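Local coordinates for putative exported protein (Bordetella pertussis, PDB 2DVZ) that binds glutamate as a periplasmic solute-binding protein and probably serves as an extracytoplasmic receptor for its uptake, at residues T86-P91 with D300-V305; A92-D97 with G150-L155; K128-F133 with E160-A165; E135-K138 with K143-Y146. All coordinates share one frame; numbering follows the deposited sequence.

Interaction 1: T86-P91 with D300-V305; sequences TMAVNP and DWAQDV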
loop_
_atom_site.group_PDB
_atom_site.type_symbol
_atom_site.label_atom_id
_atom_site.label_comp_id
_atom_site.label_asym_id
_atom_site.label_seq_id
_atom_site.Cartn_x
_atom_site.Cartn_y
_atom_site.Cartn_z
ATOM N N THR A 86 -7.537 -1.110 -2.166
ATOM C CA THR A 86 -8.904 -1.506 -1.778
ATOM C C THR A 86 -9.883 -0.327 -1.698
ATOM O O THR A 86 -11.072 -0.492 -1.943
ATOM C CB THR A 86 -8.913 -2.371 -0.487
ATOM O OG1 THR A 86 -8.219 -1.682 0.562
ATOM C CG2 THR A 86 -8.237 -3.734 -0.739
HETATM N N MSE A 87 -9.364 0.859 -1.420
HETATM C CA MSE A 87 -10.198 2.037 -1.227
HETATM C C MSE A 87 -10.469 2.817 -2.513
HETATM O O MSE A 87 -11.479 3.500 -2.633
HETATM C CB MSE A 87 -9.599 2.966 -0.142
HETATM C CG MSE A 87 -9.577 2.386 1.286
HETATM SE SE MSE A 87 -11.397 2.055 1.984
HETATM C CE MSE A 87 -11.600 0.145 1.480
ATOM N N ALA A 88 -9.577 2.687 -3.481
ATOM C CA ALA A 88 -9.546 3.600 -4.626
ATOM C C ALA A 88 -9.388 2.910 -5.985
ATOM O O ALA A 88 -10.165 3.163 -6.906
ATOM C CB ALA A 88 -8.411 4.636 -4.426
ATOM N N VAL A 89 -8.366 2.064 -6.123
ATOM C CA VAL A 89 -8.010 1.539 -7.445
ATOM C C VAL A 89 -8.903 0.369 -7.846
ATOM O O VAL A 89 -9.344 0.300 -8.986
ATOM C CB VAL A 89 -6.489 1.164 -7.576
ATOM C CG1 VAL A 89 -6.116 0.885 -9.045
ATOM C CG2 VAL A 89 -5.603 2.246 -7.008
ATOM N N ASN A 90 -9.151 -0.558 -6.933
ATOM C CA ASN A 90 -10.077 -1.658 -7.235
ATOM C C ASN A 90 -11.469 -1.246 -7.702
ATOM O O ASN A 90 -11.979 -1.803 -8.674
ATOM C CB ASN A 90 -10.184 -2.637 -6.078
ATOM C CG ASN A 90 -9.727 -4.011 -6.465
ATOM O OD1 ASN A 90 -10.302 -4.631 -7.356
ATOM N ND2 ASN A 90 -8.695 -4.502 -5.808
ATOM N N PRO A 91 -12.118 -0.320 -6.961
ATOM C CA PRO A 91 -13.299 0.396 -7.404
ATOM C C PRO A 91 -13.191 0.934 -8.825
ATOM O O PRO A 91 -14.133 0.771 -9.585
ATOM C CB PRO A 91 -13.384 1.541 -6.386
ATOM C CG PRO A 91 -12.893 0.933 -5.155
ATOM C CD PRO A 91 -11.783 0.032 -5.560
ATOM N N ASP A 300 -11.181 9.439 -5.896
ATOM C CA ASP A 300 -11.428 10.344 -7.008
ATOM C C ASP A 300 -10.272 10.378 -7.965
ATOM O O ASP A 300 -10.476 10.387 -9.179
ATOM C CB ASP A 300 -11.774 11.755 -6.513
ATOM C CG ASP A 300 -13.156 11.813 -5.867
ATOM O OD1 ASP A 300 -13.944 10.838 -6.031
ATOM O OD2 ASP A 300 -13.454 12.831 -5.204
ATOM N N TRP A 301 -9.058 10.394 -7.420
ATOM C CA TRP A 301 -7.877 10.392 -8.255
ATOM C C TRP A 301 -7.799 9.104 -9.140
ATOM O O TRP A 301 -7.531 9.206 -10.329
ATOM C CB TRP A 301 -6.641 10.607 -7.390
ATOM C CG TRP A 301 -5.384 10.185 -8.040
ATOM C CD1 TRP A 301 -4.594 10.938 -8.884
ATOM C CD2 TRP A 301 -4.741 8.911 -7.916
ATOM N NE1 TRP A 301 -3.512 10.204 -9.290
ATOM C CE2 TRP A 301 -3.566 8.961 -8.709
ATOM C CE3 TRP A 301 -5.043 7.731 -7.215
ATOM C CZ2 TRP A 301 -2.685 7.856 -8.833
ATOM C CZ3 TRP A 301 -4.172 6.628 -7.340
ATOM C CH2 TRP A 301 -3.009 6.706 -8.144
ATOM N N ALA A 302 -8.080 7.928 -8.571
ATOM C CA ALA A 302 -8.083 6.671 -9.335
ATOM C C ALA A 302 -9.131 6.635 -10.478
ATOM O O ALA A 302 -8.859 6.117 -11.567
ATOM C CB ALA A 302 -8.228 5.435 -8.406
ATOM N N GLN A 303 -10.318 7.192 -10.215
ATOM C CA GLN A 303 -11.344 7.370 -11.243
ATOM C C GLN A 303 -10.765 8.249 -12.340
ATOM O O GLN A 303 -10.822 7.886 -13.511
ATOM C CB GLN A 303 -12.610 8.034 -10.680
ATOM C CG GLN A 303 -13.311 7.292 -9.570
ATOM C CD GLN A 303 -14.167 6.139 -10.079
ATOM O OE1 GLN A 303 -15.046 6.360 -10.924
ATOM N NE2 GLN A 303 -13.925 4.901 -9.566
ATOM N N ASP A 304 -10.205 9.398 -11.962
ATOM C CA ASP A 304 -9.581 10.299 -12.926
ATOM C C ASP A 304 -8.560 9.546 -13.797
ATOM O O ASP A 304 -8.820 9.341 -14.987
ATOM C CB ASP A 304 -8.931 11.491 -12.216
ATOM C CG ASP A 304 -8.295 12.490 -13.190
ATOM O OD1 ASP A 304 -9.071 13.165 -13.935
ATOM O OD2 ASP A 304 -7.030 12.613 -13.179
ATOM N N VAL A 305 -7.446 9.116 -13.187
ATOM C CA VAL A 305 -6.368 8.331 -13.827
ATOM C C VAL A 305 -6.788 7.204 -14.781
ATOM O O VAL A 305 -6.325 7.156 -15.908
ATOM C CB VAL A 305 -5.406 7.705 -12.766
ATOM C CG1 VAL A 305 -4.380 6.799 -13.442
ATOM C CG2 VAL A 305 -4.691 8.778 -11.989
HETATM O O HOH W 1 -11.930 4.939 -7.609
#

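Interaction 2: A92-D97 with G150-L155; sequences ACRPKD and GTCGVL. With GLU (glutamic acid), chain G.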
loop_
_atom_site.group_PDB
_atom_site.type_symbol
_atom_site.label_atom_id
_atom_site.label_comp_id
_atom_site.label_asym_id
_atom_site.label_seq_id
_atom_site.Cartn_x
_atom_site.Cartn_y
_atom_site.Cartn_z
ATOM N N ALA A 92 -12.070 1.568 -9.176
ATOM C CA ALA A 92 -11.880 2.145 -10.512
ATOM C C ALA A 92 -11.587 1.077 -11.592
ATOM O O ALA A 92 -11.971 1.241 -12.762
ATOM C CB ALA A 92 -10.790 3.241 -10.493
ATOM N N CYS A 93 -10.935 -0.015 -11.186
ATOM C CA CYS A 93 -10.585 -1.125 -12.061
ATOM C C CYS A 93 -11.794 -2.018 -12.387
ATOM O O CYS A 93 -11.886 -2.580 -13.501
ATOM C CB CYS A 93 -9.502 -1.973 -11.384
ATOM S SG CYS A 93 -8.760 -3.327 -12.366
ATOM N N ARG A 94 -12.702 -2.171 -11.411
ATOM C CA ARG A 94 -13.853 -3.061 -11.554
ATOM C C ARG A 94 -15.150 -2.347 -11.173
ATOM O O ARG A 94 -15.802 -2.755 -10.208
ATOM C CB ARG A 94 -13.688 -4.279 -10.656
ATOM C CG ARG A 94 -12.628 -5.258 -11.077
ATOM C CD ARG A 94 -12.402 -6.237 -9.943
ATOM N NE ARG A 94 -13.538 -7.138 -9.755
ATOM C CZ ARG A 94 -13.593 -8.155 -8.902
ATOM N NH1 ARG A 94 -12.571 -8.420 -8.092
ATOM N NH2 ARG A 94 -14.699 -8.913 -8.851
ATOM N N PRO A 95 -15.533 -1.299 -11.940
ATOM C CA PRO A 95 -16.621 -0.381 -11.584
ATOM C C PRO A 95 -18.067 -0.953 -11.577
ATOM O O PRO A 95 -18.975 -0.278 -11.058
ATOM C CB PRO A 95 -16.504 0.718 -12.638
ATOM C CG PRO A 95 -15.837 0.088 -13.802
ATOM C CD PRO A 95 -14.936 -0.954 -13.252
ATOM N N LYS A 96 -18.276 -2.164 -12.119
ATOM C CA LYS A 96 -19.630 -2.710 -12.265
ATOM C C LYS A 96 -19.772 -3.940 -11.405
ATOM O O LYS A 96 -20.868 -4.280 -10.997
ATOM C CB LYS A 96 -19.984 -3.101 -13.734
ATOM C CG LYS A 96 -19.933 -2.000 -14.797
ATOM C CD LYS A 96 -20.537 -0.683 -14.300
ATOM C CE LYS A 96 -20.024 0.535 -15.105
ATOM N NZ LYS A 96 -20.264 1.864 -14.417
ATOM N N ASP A 97 -18.675 -4.627 -11.142
ATOM C CA ASP A 97 -18.780 -5.904 -10.480
ATOM C C ASP A 97 -17.942 -6.051 -9.216
ATOM O O ASP A 97 -17.798 -7.168 -8.712
ATOM C CB ASP A 97 -18.469 -7.038 -11.459
ATOM C CG ASP A 97 -17.052 -6.994 -11.963
ATOM O OD1 ASP A 97 -16.841 -6.583 -13.132
ATOM O OD2 ASP A 97 -16.140 -7.354 -11.184
ATOM N N GLY A 150 -1.053 -6.970 -7.520
ATOM C CA GLY A 150 -2.313 -7.435 -8.094
ATOM C C GLY A 150 -2.878 -6.563 -9.196
ATOM O O GLY A 150 -2.667 -5.332 -9.225
ATOM N N THR A 151 -3.658 -7.195 -10.076
ATOM C CA THR A 151 -4.188 -6.540 -11.264
ATOM C C THR A 151 -4.993 -5.264 -11.041
ATOM O O THR A 151 -4.945 -4.348 -11.891
ATOM C CB THR A 151 -5.006 -7.516 -12.125
ATOM O OG1 THR A 151 -4.116 -8.539 -12.592
ATOM C CG2 THR A 151 -5.673 -6.787 -13.324
ATOM N N CYS A 152 -5.746 -5.189 -9.955
ATOM C CA CYS A 152 -6.577 -4.010 -9.739
ATOM C C CYS A 152 -6.063 -3.152 -8.575
ATOM O O CYS A 152 -6.793 -2.315 -8.018
ATOM C CB CYS A 152 -8.050 -4.432 -9.559
ATOM S SG CYS A 152 -8.823 -4.953 -11.146
ATOM N N GLY A 153 -4.791 -3.359 -8.238
ATOM C CA GLY A 153 -4.163 -2.715 -7.119
ATOM C C GLY A 153 -3.385 -1.486 -7.520
ATOM O O GLY A 153 -3.127 -1.259 -8.714
ATOM N N VAL A 154 -2.988 -0.704 -6.500
ATOM C CA VAL A 154 -2.226 0.516 -6.717
ATOM C C VAL A 154 -0.863 0.347 -7.396
ATOM O O VAL A 154 -0.387 1.263 -8.049
ATOM C CB VAL A 154 -2.110 1.384 -5.403
ATOM C CG1 VAL A 154 -1.238 0.741 -4.412
ATOM C CG2 VAL A 154 -1.602 2.774 -5.740
ATOM N N LEU A 155 -0.224 -0.805 -7.250
ATOM C CA LEU A 155 1.102 -0.977 -7.813
ATOM C C LEU A 155 1.039 -1.325 -9.303
ATOM O O LEU A 155 1.936 -0.956 -10.032
ATOM C CB LEU A 155 1.928 -1.978 -6.974
ATOM C CG LEU A 155 2.033 -1.539 -5.492
ATOM C CD1 LEU A 155 2.555 -2.644 -4.649
ATOM C CD2 LEU A 155 2.891 -0.266 -5.345
HETATM N N GLU G . -0.474 -2.836 -3.104
HETATM C CA GLU G . -1.006 -2.757 -1.731
HETATM C C GLU G . -1.382 -1.335 -1.345
HETATM O O GLU G . -0.839 -0.694 -0.439
HETATM C CB GLU G . -0.057 -3.425 -0.741
HETATM C CG GLU G . 0.468 -4.775 -1.262
HETATM C CD GLU G . 0.783 -5.769 -0.183
HETATM O OE1 GLU G . 0.566 -5.412 0.995
HETATM O OE2 GLU G . 1.225 -6.930 -0.503
HETATM O OXT GLU G . -2.331 -0.801 -1.942
#

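Interaction 3: K128-F133 with E160-A165; sequences KDFKGF and ESFKMA. With CD (cadmium ion), chain C.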
loop_
_atom_site.group_PDB
_atom_site.type_symbol
_atom_site.label_atom_id
_atom_site.label_comp_id
_atom_site.label_asym_id
_atom_site.label_seq_id
_atom_site.Cartn_x
_atom_site.Cartn_y
_atom_site.Cartn_z
ATOM N N LYS A 128 22.378 2.666 -12.967
ATOM C CA LYS A 128 22.684 2.947 -11.550
ATOM C C LYS A 128 21.792 4.065 -11.040
ATOM O O LYS A 128 21.701 4.332 -9.832
ATOM C CB LYS A 128 24.200 3.247 -11.333
ATOM C CG LYS A 128 24.605 4.674 -11.672
ATOM C CD LYS A 128 26.121 4.893 -11.619
ATOM C CE LYS A 128 26.441 6.389 -11.843
ATOM N NZ LYS A 128 27.883 6.739 -12.308
ATOM N N ASP A 129 21.116 4.704 -11.978
ATOM C CA ASP A 129 20.287 5.858 -11.655
ATOM C C ASP A 129 19.064 5.839 -12.573
ATOM O O ASP A 129 19.039 5.088 -13.546
ATOM C CB ASP A 129 21.107 7.161 -11.740
ATOM C CG ASP A 129 21.885 7.288 -13.043
ATOM O OD1 ASP A 129 21.267 7.307 -14.116
ATOM O OD2 ASP A 129 23.129 7.395 -13.032
ATOM N N PHE A 130 18.063 6.646 -12.231
ATOM C CA PHE A 130 16.820 6.820 -12.978
ATOM C C PHE A 130 17.019 7.204 -14.455
ATOM O O PHE A 130 16.330 6.665 -15.351
ATOM C CB PHE A 130 15.924 7.870 -12.276
ATOM C CG PHE A 130 14.479 7.748 -12.626
ATOM C CD1 PHE A 130 13.629 6.932 -11.854
ATOM C CD2 PHE A 130 13.962 8.371 -13.762
ATOM C CE1 PHE A 130 12.301 6.776 -12.159
ATOM C CE2 PHE A 130 12.579 8.230 -14.092
ATOM C CZ PHE A 130 11.761 7.436 -13.279
ATOM N N LYS A 131 17.960 8.127 -14.705
ATOM C CA LYS A 131 18.297 8.559 -16.073
ATOM C C LYS A 131 18.643 7.396 -16.989
ATOM O O LYS A 131 18.086 7.287 -18.098
ATOM C CB LYS A 131 19.468 9.573 -16.061
ATOM C CG LYS A 131 19.774 10.125 -17.444
ATOM C CD LYS A 131 20.706 11.286 -17.417
ATOM C CE LYS A 131 21.139 11.643 -18.862
ATOM N NZ LYS A 131 22.070 10.604 -19.476
ATOM N N GLY A 132 19.555 6.542 -16.528
ATOM C CA GLY A 132 20.020 5.372 -17.289
ATOM C C GLY A 132 19.026 4.205 -17.290
ATOM O O GLY A 132 19.046 3.322 -18.174
ATOM N N PHE A 133 18.202 4.194 -16.244
ATOM C CA PHE A 133 17.066 3.316 -16.092
ATOM C C PHE A 133 16.069 3.491 -17.264
ATOM O O PHE A 133 15.772 2.552 -18.003
ATOM C CB PHE A 133 16.453 3.600 -14.706
ATOM C CG PHE A 133 15.220 2.801 -14.388
ATOM C CD1 PHE A 133 14.088 3.442 -13.871
ATOM C CD2 PHE A 133 15.179 1.401 -14.595
ATOM C CE1 PHE A 133 12.928 2.702 -13.542
ATOM C CE2 PHE A 133 14.012 0.646 -14.281
ATOM C CZ PHE A 133 12.898 1.298 -13.743
ATOM N N GLU A 160 1.657 1.264 -14.677
ATOM C CA GLU A 160 1.013 1.695 -15.895
ATOM C C GLU A 160 1.110 3.185 -16.058
ATOM O O GLU A 160 1.284 3.689 -17.167
ATOM C CB GLU A 160 -0.458 1.245 -15.895
ATOM C CG GLU A 160 -0.661 -0.295 -16.146
ATOM C CD GLU A 160 0.160 -0.840 -17.337
ATOM O OE1 GLU A 160 -0.020 -0.366 -18.483
ATOM O OE2 GLU A 160 0.997 -1.753 -17.121
ATOM N N SER A 161 0.966 3.892 -14.940
ATOM C CA SER A 161 1.256 5.341 -14.872
ATOM C C SER A 161 2.696 5.702 -15.247
ATOM O O SER A 161 2.930 6.695 -15.959
ATOM C CB SER A 161 0.943 5.871 -13.468
ATOM O OG SER A 161 -0.464 5.964 -13.366
ATOM N N PHE A 162 3.638 4.898 -14.753
ATOM C CA PHE A 162 5.039 5.052 -15.061
ATOM C C PHE A 162 5.309 4.928 -16.570
ATOM O O PHE A 162 6.017 5.747 -17.182
ATOM C CB PHE A 162 5.801 3.977 -14.273
ATOM C CG PHE A 162 7.277 3.966 -14.526
ATOM C CD1 PHE A 162 8.134 4.644 -13.672
ATOM C CD2 PHE A 162 7.810 3.302 -15.631
ATOM C CE1 PHE A 162 9.479 4.649 -13.889
ATOM C CE2 PHE A 162 9.179 3.301 -15.861
ATOM C CZ PHE A 162 10.021 3.971 -14.978
ATOM N N LYS A 163 4.766 3.858 -17.148
ATOM C CA LYS A 163 4.853 3.575 -18.575
ATOM C C LYS A 163 4.348 4.765 -19.397
ATOM O O LYS A 163 5.021 5.227 -20.308
ATOM C CB LYS A 163 4.044 2.304 -18.895
ATOM C CG LYS A 163 4.756 1.081 -18.450
ATOM C CD LYS A 163 3.898 -0.160 -18.447
ATOM C CE LYS A 163 3.385 -0.510 -19.822
ATOM N NZ LYS A 163 2.674 -1.825 -19.693
HETATM N N MSE A 164 3.170 5.263 -19.047
HETATM C CA MSE A 164 2.560 6.358 -19.770
HETATM C C MSE A 164 3.372 7.669 -19.699
HETATM O O MSE A 164 3.514 8.400 -20.693
HETATM C CB MSE A 164 1.125 6.540 -19.228
HETATM C CG MSE A 164 0.260 7.593 -19.955
HETATM SE SE MSE A 164 0.001 7.109 -21.849
HETATM C CE MSE A 164 -1.239 5.572 -21.637
ATOM N N ALA A 165 3.897 7.969 -18.517
ATOM C CA ALA A 165 4.573 9.244 -18.274
ATOM C C ALA A 165 5.972 9.255 -18.844
ATOM O O ALA A 165 6.464 10.313 -19.239
ATOM C CB ALA A 165 4.617 9.568 -16.791
HETATM CD CD CD C . 23.447 7.266 -15.218
HETATM O O HOH W 2 23.143 4.548 -15.280
HETATM O O HOH W 3 22.781 7.650 -17.275
HETATM O O HOH W 4 25.860 7.331 -15.920
#

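Interaction 4: E135-K138 with K143-Y146; sequences EELK and KYSY. With CD (cadmium ion), chain D; CD (cadmium ion), chain E.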
loop_
_atom_site.group_PDB
_atom_site.type_symbol
_atom_site.label_atom_id
_atom_site.label_comp_id
_atom_site.label_asym_id
_atom_site.label_seq_id
_atom_site.Cartn_x
_atom_site.Cartn_y
_atom_site.Cartn_z
ATOM N N GLU A 135 16.709 5.163 -20.135
ATOM C CA GLU A 135 17.462 4.858 -21.341
ATOM C C GLU A 135 17.403 3.382 -21.690
ATOM O O GLU A 135 16.961 3.048 -22.793
ATOM C CB GLU A 135 18.901 5.313 -21.215
ATOM C CG GLU A 135 19.056 6.786 -21.496
ATOM C CD GLU A 135 20.328 7.372 -20.940
ATOM O OE1 GLU A 135 21.277 6.604 -20.737
ATOM O OE2 GLU A 135 20.383 8.601 -20.706
ATOM N N GLU A 136 17.836 2.522 -20.757
ATOM C CA GLU A 136 17.785 1.049 -20.896
ATOM C C GLU A 136 16.385 0.502 -21.301
ATOM O O GLU A 136 16.278 -0.353 -22.194
ATOM C CB GLU A 136 18.285 0.390 -19.593
ATOM C CG GLU A 136 18.152 -1.148 -19.471
ATOM C CD GLU A 136 18.969 -1.966 -20.486
ATOM O OE1 GLU A 136 19.935 -1.435 -21.093
ATOM O OE2 GLU A 136 18.648 -3.176 -20.679
ATOM N N LEU A 137 15.329 0.994 -20.657
ATOM C CA LEU A 137 13.952 0.547 -20.973
ATOM C C LEU A 137 13.497 0.997 -22.359
ATOM O O LEU A 137 12.767 0.283 -23.025
ATOM C CB LEU A 137 12.952 1.075 -19.935
ATOM C CG LEU A 137 13.071 0.628 -18.474
ATOM C CD1 LEU A 137 11.927 1.250 -17.688
ATOM C CD2 LEU A 137 13.059 -0.915 -18.327
ATOM N N LYS A 138 13.955 2.176 -22.785
ATOM C CA LYS A 138 13.599 2.738 -24.069
ATOM C C LYS A 138 14.244 1.978 -25.207
ATOM O O LYS A 138 13.643 1.859 -26.288
ATOM C CB LYS A 138 13.928 4.232 -24.141
ATOM C CG LYS A 138 12.852 5.063 -23.465
ATOM C CD LYS A 138 13.271 6.519 -23.260
ATOM C CE LYS A 138 12.203 7.282 -22.442
ATOM N NZ LYS A 138 12.663 8.685 -22.128
ATOM N N LYS A 143 10.550 -5.799 -23.420
ATOM C CA LYS A 143 11.481 -6.873 -23.036
ATOM C C LYS A 143 11.658 -7.087 -21.537
ATOM O O LYS A 143 12.019 -8.189 -21.081
ATOM C CB LYS A 143 12.841 -6.619 -23.665
ATOM C CG LYS A 143 12.810 -6.892 -25.177
ATOM C CD LYS A 143 14.052 -6.446 -25.870
ATOM C CE LYS A 143 14.930 -7.616 -26.130
ATOM N NZ LYS A 143 15.972 -7.142 -27.083
ATOM N N TYR A 144 11.423 -6.040 -20.757
ATOM C CA TYR A 144 11.533 -6.160 -19.304
ATOM C C TYR A 144 10.133 -6.354 -18.752
ATOM O O TYR A 144 9.136 -5.889 -19.343
ATOM C CB TYR A 144 12.173 -4.898 -18.693
ATOM C CG TYR A 144 13.686 -4.837 -18.875
ATOM C CD1 TYR A 144 14.525 -5.530 -18.005
ATOM C CD2 TYR A 144 14.272 -4.111 -19.915
ATOM C CE1 TYR A 144 15.902 -5.504 -18.143
ATOM C CE2 TYR A 144 15.652 -4.089 -20.074
ATOM C CZ TYR A 144 16.463 -4.780 -19.170
ATOM O OH TYR A 144 17.846 -4.769 -19.241
ATOM N N SER A 145 10.065 -7.014 -17.610
ATOM C CA SER A 145 8.812 -7.151 -16.905
ATOM C C SER A 145 8.913 -6.651 -15.456
ATOM O O SER A 145 10.003 -6.545 -14.861
ATOM C CB SER A 145 8.393 -8.609 -16.922
ATOM O OG SER A 145 9.323 -9.321 -16.125
ATOM N N TYR A 146 7.751 -6.342 -14.903
ATOM C CA TYR A 146 7.660 -5.794 -13.574
ATOM C C TYR A 146 6.566 -6.520 -12.839
ATOM O O TYR A 146 5.580 -6.952 -13.450
ATOM C CB TYR A 146 7.381 -4.285 -13.619
ATOM C CG TYR A 146 5.953 -3.827 -13.940
ATOM C CD1 TYR A 146 5.003 -3.603 -12.908
ATOM C CD2 TYR A 146 5.569 -3.547 -15.258
ATOM C CE1 TYR A 146 3.702 -3.136 -13.200
ATOM C CE2 TYR A 146 4.278 -3.083 -15.559
ATOM C CZ TYR A 146 3.354 -2.863 -14.524
ATOM O OH TYR A 146 2.087 -2.379 -14.849
HETATM CD CD CD D . 23.450 6.664 -19.609
HETATM CD CD CD E . 21.465 -2.098 -22.664
HETATM O O HOH W 5 20.693 -4.200 -22.400
HETATM O O HOH W 3 22.781 7.650 -17.275
HETATM O O HOH W 6 22.447 0.454 -23.134
HETATM O O HOH W 7 23.427 -2.802 -21.289
#

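Interaction 1: T86-P91 with D300-V305
Ala302 sets its methyl group against the turn of backbone at Ala88 and Val89, with CB 3.3 Å from Ala88 O. The same methyl lies 4.1 Å from Ala88 CB, and Val89 CG2 approaches it more loosely at 4.4 Å. A residue this small lets the two helices come near: the closest approach of the short axes is 8.0 Å, and Val89 CA and Ala302 CA stand 5.5 Å apart. The segments run almost in the same direction, crossing at -21°. This near-parallel helix pair belongs to the two-lobed fold of the periplasmic binding proteins, to whose clan the family belongs; it joins helix 84-93, which follows strand 78-82 and begins at the glutamate pocket, to helix 288-307 near the C-terminus. Helix 84-93 is not regular here. A wider pi-type turn spans 86-89, and the chain kinks at Pro91, whose nitrogen has no bond to the preceding turn. No direct hydrogen bond spans the segments, but a water does: it donates to Ala88 O at 2.6 Å and accepts from Gln303 NE2 at 2.8 Å. Gln303 reaches it because its chain bends at CG (chi2 -79°), bringing the amide back toward Pro91, while Gln303 OE1 takes a hydrogen bond from Lys307. The amide is thereby held at both ends. Along the flank of the pair, Val89 and Trp301 each also touch Leu157 of helix 154-166, and on Trp301 one ring face receives Val305 CG2, 3.2 Å above its plane and offset toward the rim.

Interaction 2: A92-D97 with G150-L155
Cys93 and Cys152 are joined by a disulfide, SG to SG 2.0 Å, the sole covalent link between these two segments. Both side chains point at each other, and the bridge, with its chi3 of -52°, brings Cys93 CB and Cys152 CB to 3.4 Å. On Cys93 the sulfur stands trans to the backbone N (chi1 -173°), which carries it off the last turn of helix 84-93 toward its partner. Arg94 lies next to the bridge, its CG 3.8 Å from Cys152 SG. Farther along, its guanidinium turns back within its own segment: NE and NH2 both approach Asp97 OD2 in the guanidinium plane, NE at 3.0 Å, forming a side-on salt bridge to one oxygen. Cys152 itself sits in a type I beta turn from Gly150 to Gly153, closed by Gly153 N to Gly150 O, and Gly153 is the N-cap of helix 154-166. In this periplasmic binding protein fold the disulfide thus ties the end of one pocket helix to the turn that launches another. Val154 N, in the first turn of that second helix, donates to Ser85 OG, and Ser85 in turn binds the glutamate. Beyond the turn, Val154 CG1 packs 3.1 Å from the ligand's OXT, and Leu155 CD1 lies 3.4 Å from its amino N.

Interaction 3: K128-F133 with E160-A165
Phe133 and Phe162 both extend away from their backbone nitrogens, with chi1 178° in each, and Phe130 takes a similar first torsion; these torsions send the rings from opposite directions into the space between helix 130-138 and helix 154-166. The result is a small aromatic cluster in one lobe of the periplasmic binding protein fold, away from the glutamate site. The backbones stay far apart, Phe130 CA and Phe162 CA being 12.1 Å from each other, and the rings alone bridge the distance. Phe162 is the shared member. Its CZ meets Phe133 CE1 at 3.5 Å and its CE1 meets Phe130 CZ at 3.7 Å. Phe133 and Phe162 are set obliquely, planes at 48° with centroids 5.8 Å apart. Phe133 CD1 lies over one face of the Phe130 ring, offset toward the rim, so the two rings of the first segment pack on each other. Around the cluster, Phe162 makes an edge-to-face pair with Phe194, and Phe133 makes another with Phe125. The start of helix 130-138 is capped by Asp129, the N-cap residue: Gly132 N gives a nearly straight bond to OD1, with an N-H...O angle of 161°. On the second segment Glu160 OE2 accepts Lys163 NZ on its syn lone pair in a salt bridge. The Asp129 carboxylate does double duty, because both of its oxygens also chelate a cadmium ion, OD2 at 2.2 Å and OD1 at 2.4 Å, with three waters completing the ligands found around the metal.

Interaction 4: E135-K138 with K143-Y146
Tyr144 and Leu137 meet with their side chains inclined to one another, Leu137 CD2 lying 3.8 Å from Tyr144 CD2 and 4.0 Å from Tyr144 CG. The methyl comes in obliquely. Glu136 approaches differently: its side chain runs at about a right angle to that of Tyr144, its carboxylate is turned 77° from the ring plane, and OE2 arrives at the ring edge by the hydroxyl end. The chain gets there by bending at CG (chi2 64°) after leaving the helix trans to the backbone N. The modelled separation of OE2 from the tyrosine OH is too short to be reliable, so the nature of that meeting stays doubtful. Tyr144 leads into strand 145-148, and four residues separate the two segments, so the contact closes the short helix-to-strand connection of an alpha/beta unit: helix 130-138 lies against the start of a strand that pairs in parallel with 171-174 and 192-196. Phe125 and Pro126 add to the packing around Glu136 and Tyr144, while Leu137 continues inward to Phe162. On the outer side, two cadmium ions are bound by the glutamates of the helix. Glu136 OE1 binds one at 2.3 Å, together with three waters, and one of those waters donates to Glu136 OE2 at 2.9 Å. Glu135 OE1 holds the other at 2.5 Å, while its OE2 is salt-bridged to Lys131. With one oxygen on a metal, the Glu136 carboxylate is probably anionic, and its charge would be partly offset by the cadmium.

Overall arrangement
Interactions 1 and 2 share helix 84-93 and lie about 8 Å apart between centres; they meet where Asn90 OD1 approaches Cys152 CB at 3.2 Å. Both lie beside the glutamate site: the side chain of Val89 in interaction 1 is about 7 Å from the ligand, and 150-155 contributes pocket residues directly. Interactions 3 and 4 form a second pair, with centres about 9 Å apart, sharing helix 130-138, a metal-bound water and a probable hydrogen bond of Glu160 OE2 with Tyr146 OH at 2.6 Å. Helix 154-166 connects the pairs, serving interaction 2 at its start and interaction 3 farther along, their centres about 23 Å apart.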